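GNA33 (Neisseria gonorrhoeae FA 1090, PDB 2G6G) probably cleaves the glycosidic bond between MurNAc and GlcNAc in peptidoglycan as an exolytic lytic transglycosylase, leaving a 1,6-anhydro bond on MurNAc. Local coordinates at residues 148-153 with 173-178; 349-354 with 408-413. All blocks are in the same frame, centred on the assembly; numbering follows the deposited sequence.

In the fold
The two contacts come one after the other along the chain, contact 1 closing before contact 2 opens, and they do not touch: their centres lie 38 Å apart and their nearest atoms about 21 Å apart. Contact 1 belongs to the MltA-specific insert and joins the edge strands of two small antiparallel sheets, 148-151 of one and 172-175 of the other, by one backbone hydrogen bond and apolar packing. Contact 2 is a buried strand pairing inside the 3D domain, where strand 352-358 runs antiparallel to strand 403-413. The latter also pairs with strands 103-110 and 115-129, so residues far apart in sequence meet on strand 403-413.

Contact 1: 148-153 with 173-178; sequences ISVPLP and GTIDNA
Gly173 meets the strand 148-151 through its backbone, its N-H bonding to the carbonyl O of Ser149 (N to O 3.0 Å). The bond is bent, with 146° at the hydrogen, and the donor is tilted well off the carbonyl plane. Methyl and methylene groups close in around this glycine. Ile148 reaches it with CG2, 3.5 Å from Gly173 N; a chi1 of -49° sets this methyl anti to Ile148's own N, while CG1 stands beside that N and anti to the carbonyl carbon. Beside it, Val150 CG2 lies over the Gly173 carbonyl group, while Pro151 CD comes to 3.4 Å from Gly173 O.

The second group of contacts is mainly apolar and centres on Ile175. Val150 CG1, placed anti to the backbone N, meets Ile175 CG1 at 3.8 Å, the two side chains crossing at about a right angle. The extended end of Ile175 carries CD1 farther, to 3.8 Å from Leu152 CD2 and 4.1 Å from Pro153 CD. One isoleucine thus bridges the strand and the loop that follows it. Leu156 adds to the packing on Ile175, and Ile198 lies against both Val150 and Leu152. The polar end of Ser149 is engaged elsewhere, its OG hydrogen-bonded to Lys199 NZ.

The strand directions differ by 35°, and the axes approach to 5.4 Å. Such an arrangement is edge-to-edge packing of two three-stranded antiparallel sheets within the MltA-specific insert, where strand 148-151 pairs with 197-203, and 172-175 with 162-169.

Contact 2: 349-354 with 408-413; sequences LGAPLF and VWQLLP
An antiparallel strand pair of the 3D domain joins Pro352, Leu353 and Phe354 to the strand 408-413. Leu411 N donates to Pro352 O at 2.8 Å in a nearly straight bond, 169° at the hydrogen. Phe354 and Trp409 form the hydrogen-bonded pair, each N-H answering the other's carbonyl, and both donors lie in the plane of the carbonyl they meet. Their side chains leave the same face and run side by side: Phe354 CD2 comes to 3.7 Å from Trp409 CE3. The phenyl edge is turned to the indole face in an offset edge-to-face pair, with planes at 68°. On this face too, Pro352 CB meets Leu411 CB at 3.9 Å. The 3D domain belongs to a clan of double-psi beta-barrel families, and the pairing is consistent with such a barrel; strand 403-413 also pairs with strand 103-110.

On the opposite face, Leu353 sits across from Gln410 in a non-hydrogen-bonded pair. Its end leans over the neighbouring strand, CD2 lying 3.1 Å from Trp409 O and against Val408 CB; Val385 touches both Leu353 and Val408. Gln410, extended from a chi1 of 175°, lays CG and OE1 against Ala351 CB from one side, OE1 at 3.8 Å. That same OE1 accepts a hydrogen bond from Thr348 N.

Contact 1: 148-153 with 173-178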
loop_
_atom_site.group_PDB
_atom_site.type_symbol
_atom_site.label_atom_id
_atom_site.label_comp_id
_atom_site.label_asym_id
_atom_site.label_seq_id
_atom_site.Cartn_x
_atom_site.Cartn_y
_atom_site.Cartn_z
ATOM N N ILE A 148 -1.829 22.314 -3.810
ATOM C CA ILE A 148 -3.107 22.190 -4.473
ATOM C C ILE A 148 -3.108 20.995 -5.417
ATOM O O ILE A 148 -2.249 20.886 -6.285
ATOM C CB ILE A 148 -3.475 23.470 -5.290
ATOM C CG1 ILE A 148 -3.295 24.758 -4.470
ATOM C CG2 ILE A 148 -4.870 23.340 -5.899
ATOM C CD1 ILE A 148 -4.239 24.953 -3.303
ATOM N N SER A 149 -4.081 20.105 -5.236
ATOM C CA SER A 149 -4.282 18.985 -6.142
ATOM C C SER A 149 -5.413 19.305 -7.118
ATOM O O SER A 149 -6.487 19.779 -6.732
ATOM C CB SER A 149 -4.589 17.693 -5.372
ATOM O OG SER A 149 -4.789 16.603 -6.280
ATOM N N VAL A 150 -5.147 19.062 -8.404
ATOM C CA VAL A 150 -6.104 19.353 -9.456
ATOM C C VAL A 150 -6.303 18.086 -10.288
ATOM O O VAL A 150 -5.333 17.583 -10.862
ATOM C CB VAL A 150 -5.579 20.514 -10.309
ATOM C CG1 VAL A 150 -6.491 20.777 -11.502
ATOM C CG2 VAL A 150 -5.382 21.762 -9.439
ATOM N N PRO A 151 -7.542 17.533 -10.329
ATOM C CA PRO A 151 -7.796 16.338 -11.187
ATOM C C PRO A 151 -7.476 16.600 -12.664
ATOM O O PRO A 151 -7.834 17.654 -13.206
ATOM C CB PRO A 151 -9.296 16.072 -11.001
ATOM C CG PRO A 151 -9.631 16.693 -9.648
ATOM C CD PRO A 151 -8.764 17.942 -9.600
ATOM N N LEU A 152 -6.784 15.653 -13.298
ATOM C CA LEU A 152 -6.388 15.802 -14.694
ATOM C C LEU A 152 -7.215 14.818 -15.502
ATOM O O LEU A 152 -7.027 13.614 -15.373
ATOM C CB LEU A 152 -4.905 15.472 -14.875
ATOM C CG LEU A 152 -3.935 16.218 -15.797
ATOM C CD1 LEU A 152 -3.225 15.210 -16.652
ATOM C CD2 LEU A 152 -4.564 17.278 -16.664
ATOM N N PRO A 153 -8.152 15.326 -16.325
ATOM C CA PRO A 153 -8.923 14.431 -17.182
ATOM C C PRO A 153 -7.998 13.645 -18.103
ATOM O O PRO A 153 -6.934 14.146 -18.489
ATOM C CB PRO A 153 -9.791 15.387 -18.015
ATOM C CG PRO A 153 -9.149 16.733 -17.866
ATOM C CD PRO A 153 -8.548 16.734 -16.501
ATOM N N GLY A 173 -8.181 22.254 -6.518
ATOM C CA GLY A 173 -8.487 23.195 -7.581
ATOM C C GLY A 173 -9.095 22.410 -8.710
ATOM O O GLY A 173 -9.153 21.189 -8.676
ATOM N N THR A 174 -9.533 23.121 -9.734
ATOM C CA THR A 174 -10.086 22.470 -10.908
ATOM C C THR A 174 -9.590 23.157 -12.176
ATOM O O THR A 174 -9.296 24.355 -12.165
ATOM C CB THR A 174 -11.648 22.439 -10.835
ATOM O OG1 THR A 174 -12.154 21.623 -11.900
ATOM C CG2 THR A 174 -12.254 23.840 -10.934
ATOM N N ILE A 175 -9.467 22.397 -13.258
ATOM C CA ILE A 175 -9.197 22.980 -14.553
ATOM C C ILE A 175 -10.485 23.624 -15.062
ATOM O O ILE A 175 -11.510 22.955 -15.197
ATOM C CB ILE A 175 -8.655 21.952 -15.567
ATOM C CG1 ILE A 175 -7.270 21.445 -15.122
ATOM C CG2 ILE A 175 -8.602 22.580 -16.984
ATOM C CD1 ILE A 175 -6.680 20.332 -15.954
ATOM N N ASP A 176 -10.420 24.935 -15.297
ATOM C CA ASP A 176 -11.534 25.722 -15.814
ATOM C C ASP A 176 -10.972 26.787 -16.769
ATOM O O ASP A 176 -10.467 27.822 -16.337
ATOM C CB ASP A 176 -12.311 26.361 -14.661
ATOM C CG ASP A 176 -13.522 27.164 -15.141
ATOM O OD1 ASP A 176 -13.713 27.290 -16.370
ATOM O OD2 ASP A 176 -14.310 27.654 -14.292
ATOM N N ASN A 177 -11.045 26.524 -18.068
ATOM C CA ASN A 177 -10.496 27.463 -19.033
ATOM C C ASN A 177 -11.247 28.783 -19.168
ATOM O O ASN A 177 -10.636 29.807 -19.437
ATOM C CB ASN A 177 -10.298 26.800 -20.393
ATOM C CG ASN A 177 -9.237 25.746 -20.342
ATOM O OD1 ASN A 177 -8.315 25.848 -19.556
ATOM N ND2 ASN A 177 -9.381 24.705 -21.139
ATOM N N ALA A 178 -12.564 28.767 -19.007
ATOM C CA ALA A 178 -13.304 30.001 -19.157
ATOM C C ALA A 178 -13.130 30.878 -17.914
ATOM O O ALA A 178 -12.732 32.041 -18.024
ATOM C CB ALA A 178 -14.787 29.741 -19.473
#

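Contact 2: 349-354 with 408-413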
loop_
_atom_site.group_PDB
_atom_site.type_symbol
_atom_site.label_atom_id
_atom_site.label_comp_id
_atom_site.label_asym_id
_atom_site.label_seq_id
_atom_site.Cartn_x
_atom_site.Cartn_y
_atom_site.Cartn_z
ATOM N N LEU A 349 -11.635 -6.808 -3.540
ATOM C CA LEU A 349 -11.033 -6.222 -2.343
ATOM C C LEU A 349 -11.752 -6.675 -1.102
ATOM O O LEU A 349 -12.994 -6.590 -1.018
ATOM C CB LEU A 349 -11.035 -4.688 -2.426
ATOM C CG LEU A 349 -10.188 -3.946 -1.383
ATOM C CD1 LEU A 349 -8.711 -4.062 -1.705
ATOM C CD2 LEU A 349 -10.613 -2.466 -1.320
ATOM N N GLY A 350 -10.979 -7.173 -0.131
ATOM C CA GLY A 350 -11.533 -7.668 1.127
ATOM C C GLY A 350 -11.635 -9.179 1.241
ATOM O O GLY A 350 -11.772 -9.710 2.359
ATOM N N ALA A 351 -11.525 -9.873 0.104
ATOM C CA ALA A 351 -11.635 -11.334 0.051
ATOM C C ALA A 351 -10.492 -12.019 0.770
ATOM O O ALA A 351 -9.332 -11.620 0.599
ATOM C CB ALA A 351 -11.633 -11.823 -1.396
ATOM N N PRO A 352 -10.811 -13.087 1.541
ATOM C CA PRO A 352 -9.754 -14.039 1.916
ATOM C C PRO A 352 -9.113 -14.649 0.668
ATOM O O PRO A 352 -9.795 -15.026 -0.289
ATOM C CB PRO A 352 -10.510 -15.130 2.682
ATOM C CG PRO A 352 -11.801 -14.462 3.169
ATOM C CD PRO A 352 -12.130 -13.456 2.093
ATOM N N LEU A 353 -7.802 -14.794 0.720
ATOM C CA LEU A 353 -7.032 -15.271 -0.396
ATOM C C LEU A 353 -6.100 -16.359 0.154
ATOM O O LEU A 353 -5.223 -16.066 0.949
ATOM C CB LEU A 353 -6.189 -14.109 -0.957
ATOM C CG LEU A 353 -6.136 -13.738 -2.432
ATOM C CD1 LEU A 353 -4.741 -13.167 -2.802
ATOM C CD2 LEU A 353 -6.488 -14.883 -3.377
ATOM N N PHE A 354 -6.279 -17.599 -0.264
ATOM C CA PHE A 354 -5.342 -18.631 0.134
ATOM C C PHE A 354 -4.203 -18.506 -0.829
ATOM O O PHE A 354 -4.429 -18.517 -2.042
ATOM C CB PHE A 354 -5.956 -20.037 0.056
ATOM C CG PHE A 354 -5.138 -21.072 0.753
ATOM C CD1 PHE A 354 -5.173 -21.177 2.127
ATOM C CD2 PHE A 354 -4.320 -21.922 0.047
ATOM C CE1 PHE A 354 -4.413 -22.104 2.777
ATOM C CE2 PHE A 354 -3.547 -22.859 0.713
ATOM C CZ PHE A 354 -3.607 -22.938 2.080
ATOM N N VAL A 408 -2.913 -19.025 -6.147
ATOM C CA VAL A 408 -3.928 -18.355 -5.336
ATOM C C VAL A 408 -5.337 -18.891 -5.568
ATOM O O VAL A 408 -5.700 -19.313 -6.663
ATOM C CB VAL A 408 -3.908 -16.746 -5.433
ATOM C CG1 VAL A 408 -2.473 -16.141 -5.302
ATOM C CG2 VAL A 408 -4.463 -16.286 -6.734
ATOM N N TRP A 409 -6.108 -18.866 -4.475
ATOM C CA TRP A 409 -7.531 -19.177 -4.431
ATOM C C TRP A 409 -8.197 -18.006 -3.702
ATOM O O TRP A 409 -7.728 -17.575 -2.644
ATOM C CB TRP A 409 -7.781 -20.458 -3.632
ATOM C CG TRP A 409 -7.186 -21.736 -4.222
ATOM C CD1 TRP A 409 -7.870 -22.714 -4.881
ATOM C CD2 TRP A 409 -5.806 -22.154 -4.203
ATOM N NE1 TRP A 409 -7.004 -23.723 -5.264
ATOM C CE2 TRP A 409 -5.737 -23.403 -4.860
ATOM C CE3 TRP A 409 -4.633 -21.612 -3.670
ATOM C CZ2 TRP A 409 -4.550 -24.128 -4.982
ATOM C CZ3 TRP A 409 -3.451 -22.332 -3.798
ATOM C CH2 TRP A 409 -3.416 -23.567 -4.468
ATOM N N GLN A 410 -9.255 -17.473 -4.304
ATOM C CA GLN A 410 -10.046 -16.396 -3.722
ATOM C C GLN A 410 -11.294 -16.989 -3.082
ATOM O O GLN A 410 -12.053 -17.691 -3.745
ATOM C CB GLN A 410 -10.421 -15.398 -4.828
ATOM C CG GLN A 410 -11.349 -14.282 -4.406
ATOM C CD GLN A 410 -11.563 -13.227 -5.482
ATOM O OE1 GLN A 410 -11.797 -12.091 -5.156
ATOM N NE2 GLN A 410 -11.500 -13.604 -6.758
ATOM N N LEU A 411 -11.488 -16.739 -1.785
ATOM C CA LEU A 411 -12.688 -17.209 -1.104
ATOM C C LEU A 411 -13.709 -16.099 -1.134
ATOM O O LEU A 411 -13.419 -14.961 -0.775
ATOM C CB LEU A 411 -12.386 -17.662 0.338
ATOM C CG LEU A 411 -11.911 -19.120 0.594
ATOM C CD1 LEU A 411 -10.587 -19.433 -0.100
ATOM C CD2 LEU A 411 -11.759 -19.254 2.110
ATOM N N LEU A 412 -14.908 -16.415 -1.589
ATOM C CA LEU A 412 -15.987 -15.420 -1.580
ATOM C C LEU A 412 -17.196 -15.974 -0.870
ATOM O O LEU A 412 -17.397 -17.176 -0.874
ATOM C CB LEU A 412 -16.342 -14.957 -3.007
ATOM C CG LEU A 412 -15.183 -14.315 -3.774
ATOM C CD1 LEU A 412 -15.394 -14.359 -5.289
ATOM C CD2 LEU A 412 -14.948 -12.884 -3.279
ATOM N N PRO A 413 -18.012 -15.094 -0.269
ATOM C CA PRO A 413 -19.247 -15.485 0.380
ATOM C C PRO A 413 -20.083 -16.346 -0.552
ATOM O O PRO A 413 -20.112 -16.090 -1.772
ATOM C CB PRO A 413 -19.942 -14.155 0.620
ATOM C CG PRO A 413 -18.847 -13.175 0.788
ATOM C CD PRO A 413 -17.797 -13.637 -0.190
#